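Long-range contacts in allantoin racemase (Pseudomonas fluorescens, PDB 5LG5), which catalyses the interconversion of the two mirror forms of allantoin and probably racemises other hydantoins substituted at carbon 5: residues M1-V6 against P28-V33; Q66-V71 against L88-V93; V6-T11 against V71-Y76. All blocks are in the same frame, centred on the assembly; numbering follows the deposited sequence.

Interaction 1. Residues M1-V6 against P28-V33; sequences MRILVV and PGTEIV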
loop_
_atom_site.group_PDB
_atom_site.type_symbol
_atom_site.label_atom_id
_atom_site.label_comp_id
_atom_site.label_asym_id
_atom_site.label_seq_id
_atom_site.Cartn_x
_atom_site.Cartn_y
_atom_site.Cartn_z
ATOM N N MET E 1 29.520 -23.513 16.503
ATOM C CA MET E 1 29.341 -22.766 15.270
ATOM C C MET E 1 30.106 -21.462 15.382
ATOM O O MET E 1 30.361 -20.970 16.489
ATOM C CB MET E 1 27.845 -22.513 14.989
ATOM C CG MET E 1 27.203 -21.389 15.813
ATOM S SD MET E 1 25.474 -21.084 15.380
ATOM C CE MET E 1 24.660 -22.545 16.048
ATOM N N ARG E 2 30.482 -20.899 14.241
ATOM C CA ARG E 2 31.142 -19.600 14.223
ATOM C C ARG E 2 30.328 -18.574 13.445
ATOM O O ARG E 2 29.958 -18.800 12.287
ATOM C CB ARG E 2 32.559 -19.695 13.645
ATOM C CG ARG E 2 33.221 -18.322 13.506
ATOM C CD ARG E 2 34.635 -18.413 12.943
ATOM N NE ARG E 2 35.562 -18.974 13.922
ATOM C CZ ARG E 2 36.226 -20.111 13.755
ATOM N NH1 ARG E 2 36.073 -20.813 12.636
ATOM N NH2 ARG E 2 37.037 -20.545 14.710
ATOM N N ILE E 3 30.056 -17.446 14.094
ATOM C CA ILE E 3 29.311 -16.365 13.469
ATOM C C ILE E 3 30.183 -15.132 13.388
ATOM O O ILE E 3 30.714 -14.682 14.409
ATOM C CB ILE E 3 28.023 -16.025 14.270
ATOM C CG1 ILE E 3 27.172 -17.287 14.483
ATOM C CG2 ILE E 3 27.207 -14.957 13.581
ATOM C CD1 ILE E 3 25.905 -17.027 15.281
ATOM N N LEU E 4 30.373 -14.618 12.173
ATOM C CA LEU E 4 31.044 -13.335 11.978
ATOM C C LEU E 4 30.044 -12.238 12.266
ATOM O O LEU E 4 28.901 -12.299 11.820
ATOM C CB LEU E 4 31.600 -13.159 10.558
ATOM C CG LEU E 4 32.843 -13.902 10.045
ATOM C CD1 LEU E 4 33.190 -15.129 10.856
ATOM C CD2 LEU E 4 32.731 -14.230 8.564
ATOM N N VAL E 5 30.474 -11.273 13.071
ATOM C CA VAL E 5 29.695 -10.099 13.366
ATOM C C VAL E 5 30.485 -8.918 12.836
ATOM O O VAL E 5 31.519 -8.564 13.392
ATOM C CB VAL E 5 29.444 -10.001 14.867
ATOM C CG1 VAL E 5 28.550 -8.812 15.190
ATOM C CG2 VAL E 5 28.801 -11.298 15.343
ATOM N N VAL E 6 30.022 -8.335 11.734
ATOM C CA VAL E 6 30.823 -7.364 11.006
ATOM C C VAL E 6 30.324 -5.948 11.215
ATOM O O VAL E 6 29.172 -5.621 10.932
ATOM C CB VAL E 6 30.855 -7.688 9.502
ATOM C CG1 VAL E 6 31.895 -6.838 8.805
ATOM C CG2 VAL E 6 31.170 -9.158 9.299
ATOM N N PRO E 28 26.138 -21.697 24.294
ATOM C CA PRO E 28 27.332 -22.538 24.387
ATOM C C PRO E 28 27.586 -23.207 23.047
ATOM O O PRO E 28 26.655 -23.714 22.393
ATOM C CB PRO E 28 26.953 -23.587 25.448
ATOM C CG PRO E 28 25.924 -22.916 26.288
ATOM C CD PRO E 28 25.142 -22.035 25.330
ATOM N N GLY E 29 28.844 -23.167 22.623
ATOM C CA GLY E 29 29.236 -23.749 21.357
ATOM C C GLY E 29 29.228 -22.730 20.237
ATOM O O GLY E 29 29.656 -23.029 19.127
ATOM N N THR E 30 28.765 -21.518 20.524
ATOM C CA THR E 30 28.783 -20.462 19.519
ATOM C C THR E 30 29.965 -19.534 19.718
ATOM O O THR E 30 30.097 -18.890 20.759
ATOM C CB THR E 30 27.486 -19.641 19.531
ATOM O OG1 THR E 30 26.383 -20.462 19.107
ATOM C CG2 THR E 30 27.611 -18.447 18.607
ATOM N N GLU E 31 30.832 -19.470 18.717
ATOM C CA GLU E 31 31.956 -18.553 18.743
ATOM C C GLU E 31 31.603 -17.293 17.958
ATOM O O GLU E 31 31.132 -17.373 16.819
ATOM C CB GLU E 31 33.209 -19.209 18.156
ATOM C CG GLU E 31 34.399 -18.263 18.081
ATOM C CD GLU E 31 35.601 -18.872 17.383
ATOM O OE1 GLU E 31 36.594 -18.139 17.188
ATOM O OE2 GLU E 31 35.555 -20.077 17.029
ATOM N N ILE E 32 31.826 -16.139 18.570
ATOM C CA ILE E 32 31.620 -14.865 17.904
ATOM C C ILE E 32 32.945 -14.314 17.395
ATOM O O ILE E 32 33.910 -14.196 18.142
ATOM C CB ILE E 32 31.012 -13.819 18.865
ATOM C CG1 ILE E 32 29.634 -14.270 19.363
ATOM C CG2 ILE E 32 30.914 -12.470 18.178
ATOM C CD1 ILE E 32 28.603 -14.479 18.245
ATOM N N VAL E 33 33.003 -13.985 16.112
ATOM C CA VAL E 33 34.172 -13.293 15.596
ATOM C C VAL E 33 33.814 -11.920 15.064
ATOM O O VAL E 33 33.141 -11.787 14.046
ATOM C CB VAL E 33 34.854 -14.098 14.505
ATOM C CG1 VAL E 33 36.055 -13.339 13.989
ATOM C CG2 VAL E 33 35.255 -15.463 15.057
#
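The guanidinium of Arg2 and the carboxylate of Glu31 meet with their planes 77° apart, so they do not form the coplanar, doubly bonded pair of a flat salt bridge. OE1 of Glu31 sits at the edge of the guanidinium, in its plane. OE2 approaches obliquely and comes closer, 2.8 Å from NH2 of Arg2; this hydrogen bond is weak, bent to 118°, and the attraction is probably mainly electrostatic. CG2 of Val33 also lies at the guanidinium edge and packs 3.7 Å from CD of Arg2. The Arg2 chain leaves the backbone extended and bends at its third torsion (chi3 -72°), bringing NH2 up to the straight side chain of Glu31, while NH1 donates to the carbonyl of Pro67.

The opposite face, carrying Ile3, Val5 and Ile32, is mainly apolar. The side chains of Val5 and Ile32 cross at a slant, their CG2 atoms 3.7 Å apart, and CD1 of Ile3 reaches CG2 of Thr30 at 4.0 Å. Met1 runs alongside Thr30 and points the same way, with CG 3.5 Å from OG1; that hydroxyl is hydrogen-bonded to Glu210 of helix 201-214, which covers this end of the face.

Backbone bonds hold the two strands in parallel register, Arg2 beside Glu31, Ile3 beside Ile32 and Leu4 beside Val33. Met1 O accepts from Glu31 N at 2.7 Å, Ile3 N donates to Glu31 O and its O accepts from Val33 N, and Val5 N donates to Val33 O; the pairing continues to Leu35. At the N-terminal end, Met1 N is bonded to Gly29 O at 2.7 Å. Strand 2-7, helix 12-25 and strand 31-35 thus make up a beta-alpha-beta crossover, which places 31-35 as the outer strand of a four-stranded parallel sheet in this alpha/beta racemase fold.

Interaction 2. Residues Q66-V71 against L88-V93; sequences QPFDAV and LNVPVV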
loop_
_atom_site.group_PDB
_atom_site.type_symbol
_atom_site.label_atom_id
_atom_site.label_comp_id
_atom_site.label_asym_id
_atom_site.label_seq_id
_atom_site.Cartn_x
_atom_site.Cartn_y
_atom_site.Cartn_z
ATOM N N GLN E 66 39.028 -18.357 7.624
ATOM C CA GLN E 66 38.614 -19.478 8.459
ATOM C C GLN E 66 37.123 -19.792 8.291
ATOM O O GLN E 66 36.357 -18.942 7.831
ATOM C CB GLN E 66 39.025 -19.245 9.924
ATOM C CG GLN E 66 40.547 -19.375 10.122
ATOM C CD GLN E 66 41.226 -18.101 10.614
ATOM O OE1 GLN E 66 40.749 -17.443 11.542
ATOM N NE2 GLN E 66 42.358 -17.759 9.998
ATOM N N PRO E 67 36.724 -21.042 8.601
ATOM C CA PRO E 67 35.315 -21.437 8.450
ATOM C C PRO E 67 34.340 -20.622 9.302
ATOM O O PRO E 67 34.722 -20.136 10.366
ATOM C CB PRO E 67 35.306 -22.908 8.900
ATOM C CG PRO E 67 36.744 -23.374 8.788
ATOM C CD PRO E 67 37.584 -22.161 9.039
ATOM N N PHE E 68 33.113 -20.444 8.807
ATOM C CA PHE E 68 32.048 -19.776 9.563
ATOM C C PHE E 68 30.671 -20.250 9.088
ATOM O O PHE E 68 30.527 -20.753 7.964
ATOM C CB PHE E 68 32.174 -18.241 9.511
ATOM C CG PHE E 68 32.214 -17.656 8.113
ATOM C CD1 PHE E 68 31.052 -17.173 7.510
ATOM C CD2 PHE E 68 33.415 -17.563 7.419
ATOM C CE1 PHE E 68 31.088 -16.623 6.214
ATOM C CE2 PHE E 68 33.468 -17.017 6.136
ATOM C CZ PHE E 68 32.298 -16.536 5.529
ATOM N N ASP E 69 29.672 -20.129 9.962
ATOM C CA ASP E 69 28.376 -20.748 9.724
ATOM C C ASP E 69 27.271 -19.750 9.453
ATOM O O ASP E 69 26.199 -20.128 9.011
ATOM C CB ASP E 69 27.980 -21.633 10.904
ATOM C CG ASP E 69 29.035 -22.655 11.226
ATOM O OD1 ASP E 69 29.025 -23.729 10.590
ATOM O OD2 ASP E 69 29.897 -22.356 12.093
ATOM N N ALA E 70 27.543 -18.484 9.749
ATOM C CA ALA E 70 26.579 -17.422 9.569
ATOM C C ALA E 70 27.320 -16.110 9.646
ATOM O O ALA E 70 28.456 -16.055 10.136
ATOM C CB ALA E 70 25.488 -17.490 10.647
ATOM N N VAL E 71 26.688 -15.056 9.141
ATOM C CA VAL E 71 27.273 -13.729 9.184
ATOM C C VAL E 71 26.230 -12.733 9.636
ATOM O O VAL E 71 25.080 -12.756 9.170
ATOM C CB VAL E 71 27.839 -13.292 7.805
ATOM C CG1 VAL E 71 28.292 -11.829 7.858
ATOM C CG2 VAL E 71 28.996 -14.203 7.372
ATOM N N LEU E 88 27.536 -15.546 -0.311
ATOM C CA LEU E 88 27.690 -16.588 0.702
ATOM C C LEU E 88 26.676 -17.726 0.573
ATOM O O LEU E 88 25.590 -17.531 0.039
ATOM C CB LEU E 88 27.576 -15.955 2.085
ATOM C CG LEU E 88 28.639 -14.911 2.407
ATOM C CD1 LEU E 88 28.297 -14.192 3.710
ATOM C CD2 LEU E 88 29.957 -15.650 2.537
ATOM N N ASN E 89 27.030 -18.903 1.084
ATOM C CA ASN E 89 26.086 -20.006 1.236
ATOM C C ASN E 89 25.813 -20.299 2.705
ATOM O O ASN E 89 25.598 -21.446 3.089
ATOM C CB ASN E 89 26.588 -21.276 0.535
ATOM C CG ASN E 89 26.674 -21.119 -0.965
ATOM O OD1 ASN E 89 27.582 -20.473 -1.487
ATOM N ND2 ASN E 89 25.722 -21.718 -1.672
ATOM N N VAL E 90 25.883 -19.257 3.526
ATOM C CA VAL E 90 25.489 -19.336 4.922
ATOM C C VAL E 90 24.526 -18.195 5.216
ATOM O O VAL E 90 24.506 -17.206 4.480
ATOM C CB VAL E 90 26.706 -19.259 5.856
ATOM C CG1 VAL E 90 27.634 -20.448 5.583
ATOM C CG2 VAL E 90 27.427 -17.932 5.690
ATOM N N PRO E 91 23.709 -18.340 6.269
ATOM C CA PRO E 91 22.761 -17.264 6.562
ATOM C C PRO E 91 23.441 -15.941 6.877
ATOM O O PRO E 91 24.522 -15.880 7.487
ATOM C CB PRO E 91 21.957 -17.798 7.774
ATOM C CG PRO E 91 22.764 -18.921 8.322
ATOM C CD PRO E 91 23.520 -19.505 7.152
ATOM N N VAL E 92 22.812 -14.877 6.396
ATOM C CA VAL E 92 23.261 -13.526 6.659
ATOM C C VAL E 92 22.118 -12.795 7.364
ATOM O O VAL E 92 20.977 -12.856 6.932
ATOM C CB VAL E 92 23.614 -12.795 5.350
ATOM C CG1 VAL E 92 24.116 -11.380 5.645
ATOM C CG2 VAL E 92 24.652 -13.598 4.549
ATOM N N VAL E 93 22.399 -12.159 8.488
ATOM C CA VAL E 93 21.360 -11.378 9.131
ATOM C C VAL E 93 21.836 -9.986 9.494
ATOM O O VAL E 93 22.910 -9.798 10.070
ATOM C CB VAL E 93 20.584 -12.143 10.276
ATOM C CG1 VAL E 93 21.254 -13.449 10.664
ATOM C CG2 VAL E 93 20.314 -11.240 11.473
#
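Phe68 meets Leu88 and Val90 because its CG stands between the backbone N and the carbonyl carbon (chi1 56°), swinging the ring across to the residues that follow helix 81-87. Val90 adopts a similar placement for CG2, since its CG1 is the branch anti to the carbonyl carbon (chi1 -62°), and this aims CG2 at the ring. CD2 of Leu88 comes up to the edge of Phe68, 3.9 Å from CZ, whereas CG2 of Val90 approaches obliquely at 3.9 Å from CE1. The other branch of Leu88 turns to the strand: its CD1 touches CG2 of Val71 at 3.7 Å. One leucine fork therefore spans the ring and the valine, and Val61 of helix 47-63 packs on both Phe68 and Leu88. Replacing Phe68 by an alanine is likely to open a gap beside Leu88 CD2 and Val90 CG2, leaving Val90 without its ring partner.

Nearer the strands, the carbonyl O of Asp69 faces CD of Pro91 at 3.3 Å; the proline, lacking an N-H, offers it no bond. Regular pairing starts two residues on, where Val71 N donates to Pro91 O at 2.8 Å and Val71 O accepts from Val93 N at the same length, setting Val71 beside Val92. CB of Ala70 rests against CG of Pro91, under helix 201-214, and Val93 packs on Phe105 of a second subunit. Strand 70-74, helix 81-87 and strand 92-94 form a beta-alpha-beta unit, and this contact joins its two parallel strands near their N-terminal ends.

Interaction 3. Residues V6-T11 against V71-Y76; sequences VNVNTT and VIQAGY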
loop_
_atom_site.group_PDB
_atom_site.type_symbol
_atom_site.label_atom_id
_atom_site.label_comp_id
_atom_site.label_asym_id
_atom_site.label_seq_id
_atom_site.Cartn_x
_atom_site.Cartn_y
_atom_site.Cartn_z
ATOM N N VAL E 6 30.022 -8.335 11.734
ATOM C CA VAL E 6 30.823 -7.364 11.006
ATOM C C VAL E 6 30.324 -5.948 11.215
ATOM O O VAL E 6 29.172 -5.621 10.932
ATOM C CB VAL E 6 30.855 -7.688 9.502
ATOM C CG1 VAL E 6 31.895 -6.838 8.805
ATOM C CG2 VAL E 6 31.170 -9.158 9.299
ATOM N N ASN E 7 31.193 -5.116 11.762
ATOM C CA ASN E 7 30.904 -3.705 11.924
ATOM C C ASN E 7 30.784 -3.115 10.523
ATOM O O ASN E 7 31.465 -3.571 9.596
ATOM C CB ASN E 7 32.055 -3.066 12.695
ATOM C CG ASN E 7 31.767 -1.643 13.147
ATOM O OD1 ASN E 7 30.714 -1.067 12.858
ATOM N ND2 ASN E 7 32.735 -1.059 13.846
ATOM N N VAL E 8 29.922 -2.123 10.334
ATOM C CA VAL E 8 29.810 -1.526 9.008
ATOM C C VAL E 8 30.813 -0.394 8.890
ATOM O O VAL E 8 31.187 0.011 7.776
ATOM C CB VAL E 8 28.396 -0.994 8.705
ATOM C CG1 VAL E 8 27.426 -2.162 8.455
ATOM C CG2 VAL E 8 27.902 -0.114 9.854
ATOM N N ASN E 9 31.260 0.105 10.038
ATOM C CA ASN E 9 32.251 1.174 10.039
ATOM C C ASN E 9 33.641 0.677 10.413
ATOM O O ASN E 9 33.827 -0.501 10.731
ATOM C CB ASN E 9 31.810 2.373 10.914
ATOM C CG ASN E 9 31.820 2.074 12.405
ATOM O OD1 ASN E 9 32.856 1.701 12.970
ATOM N ND2 ASN E 9 30.683 2.318 13.071
ATOM N N THR E 10 34.623 1.565 10.358
ATOM C CA THR E 10 36.015 1.162 10.566
ATOM C C THR E 10 36.567 1.444 11.968
ATOM O O THR E 10 37.776 1.351 12.203
ATOM C CB THR E 10 36.917 1.827 9.536
ATOM O OG1 THR E 10 36.678 3.244 9.549
ATOM C CG2 THR E 10 36.598 1.273 8.162
ATOM N N THR E 11 35.683 1.813 12.885
ATOM C CA THR E 11 36.096 2.082 14.253
ATOM C C THR E 11 36.137 0.784 15.045
ATOM O O THR E 11 35.091 0.262 15.448
ATOM C CB THR E 11 35.161 3.093 14.909
ATOM O OG1 THR E 11 35.157 4.286 14.110
ATOM C CG2 THR E 11 35.614 3.417 16.332
ATOM N N VAL E 71 26.688 -15.056 9.141
ATOM C CA VAL E 71 27.273 -13.729 9.184
ATOM C C VAL E 71 26.230 -12.733 9.636
ATOM O O VAL E 71 25.080 -12.756 9.170
ATOM C CB VAL E 71 27.839 -13.292 7.805
ATOM C CG1 VAL E 71 28.292 -11.829 7.858
ATOM C CG2 VAL E 71 28.996 -14.203 7.372
ATOM N N ILE E 72 26.618 -11.874 10.572
ATOM C CA ILE E 72 25.757 -10.785 11.018
ATOM C C ILE E 72 26.339 -9.474 10.561
ATOM O O ILE E 72 27.515 -9.195 10.830
ATOM C CB ILE E 72 25.608 -10.724 12.543
ATOM C CG1 ILE E 72 24.869 -11.948 13.085
ATOM C CG2 ILE E 72 24.860 -9.454 12.937
ATOM C CD1 ILE E 72 24.890 -12.021 14.624
ATOM N N GLN E 73 25.537 -8.677 9.860
ATOM C CA GLN E 73 25.961 -7.338 9.502
ATOM C C GLN E 73 25.465 -6.362 10.563
ATOM O O GLN E 73 24.257 -6.146 10.717
ATOM C CB GLN E 73 25.487 -6.944 8.100
ATOM C CG GLN E 73 25.845 -5.509 7.753
ATOM C CD GLN E 73 25.810 -5.227 6.270
ATOM O OE1 GLN E 73 26.265 -6.035 5.460
ATOM N NE2 GLN E 73 25.277 -4.074 5.906
ATOM N N ALA E 74 26.414 -5.796 11.303
ATOM C CA ALA E 74 26.101 -5.029 12.501
ATOM C C ALA E 74 26.124 -3.549 12.205
ATOM O O ALA E 74 27.002 -2.816 12.673
ATOM C CB ALA E 74 27.080 -5.356 13.620
ATOM N N GLY E 75 25.178 -3.115 11.393
ATOM C CA GLY E 75 24.981 -1.699 11.164
ATOM C C GLY E 75 23.500 -1.501 10.971
ATOM O O GLY E 75 22.820 -2.374 10.420
ATOM N N TYR E 76 22.995 -0.353 11.409
ATOM C CA TYR E 76 21.572 -0.097 11.276
ATOM C C TYR E 76 21.194 0.760 10.073
ATOM O O TYR E 76 21.562 1.934 9.993
ATOM C CB TYR E 76 20.992 0.467 12.577
ATOM C CG TYR E 76 19.600 -0.034 12.826
ATOM C CD1 TYR E 76 19.377 -1.133 13.651
ATOM C CD2 TYR E 76 18.507 0.537 12.172
ATOM C CE1 TYR E 76 18.094 -1.619 13.863
ATOM C CE2 TYR E 76 17.226 0.065 12.375
ATOM C CZ TYR E 76 17.022 -1.016 13.220
ATOM O OH TYR E 76 15.735 -1.488 13.412
HETATM O O HOH W 1 28.426 -0.278 13.623
#
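Val6 is paired in parallel with Gln73, its N donating to Ile72 O at 2.8 Å and its O accepting from Ala74 N at 2.8 Å. Two residues further on, CB of Val8 points toward the 71-76 segment. Its CG2 lies 3.6 Å from CA of Gly75, where a CB would collide with it, and the Val8 side chain crosses that of Gln73 at about a right angle, with Val8 CG1 3.8 Å from Gln73 CG. Beyond that point the Gln73 amide is anchored by NE2 on the carbonyl of His79. CG2 of Val6 makes a looser contact with CG1 of Val71, on the side covered by helix 47-63.

Past Val6 the chain is shaped by its own asparagines. Asn7 OD1 accepts from Asn9 N at 3.1 Å, the donor standing well above the amide plane, and Asn9 OD1 accepts from Thr11 N at 2.8 Å: two successive Asx turns, ending just before helix 12-25. Asn7 ND2 also donates to Thr15 of that helix, which helps to fix the amide. A water bridges Asn7 OD1 and Ala74 O.

Strands 2-7 and 70-74 are central neighbours in the sheet, and their connections lead off to opposite sides, so this is the topological switch point at the C-terminal strand ends, a place where alpha/beta proteins commonly form their active sites.

From the N terminus, strand 2-7 runs into helix 12-25 and returns at 28-33, where interaction 1 closes the first loop. Interaction 2 follows in series, closing a second loop around helix 81-87. Interaction 3 crosses both: it shares Val6 with interaction 1 and Val71 with interaction 2, and closes the long span between 6-11 and 71-76. Together they give the sheet order 31-35, 2-7, 70-74, 92-94, with interaction 3 as the central seam between two beta-alpha-beta units. Interactions 1 and 2 are also joined directly, Asp69 OD2 taking a bond from Arg2 N, while Leu4 O to Ile72 N continues the seam.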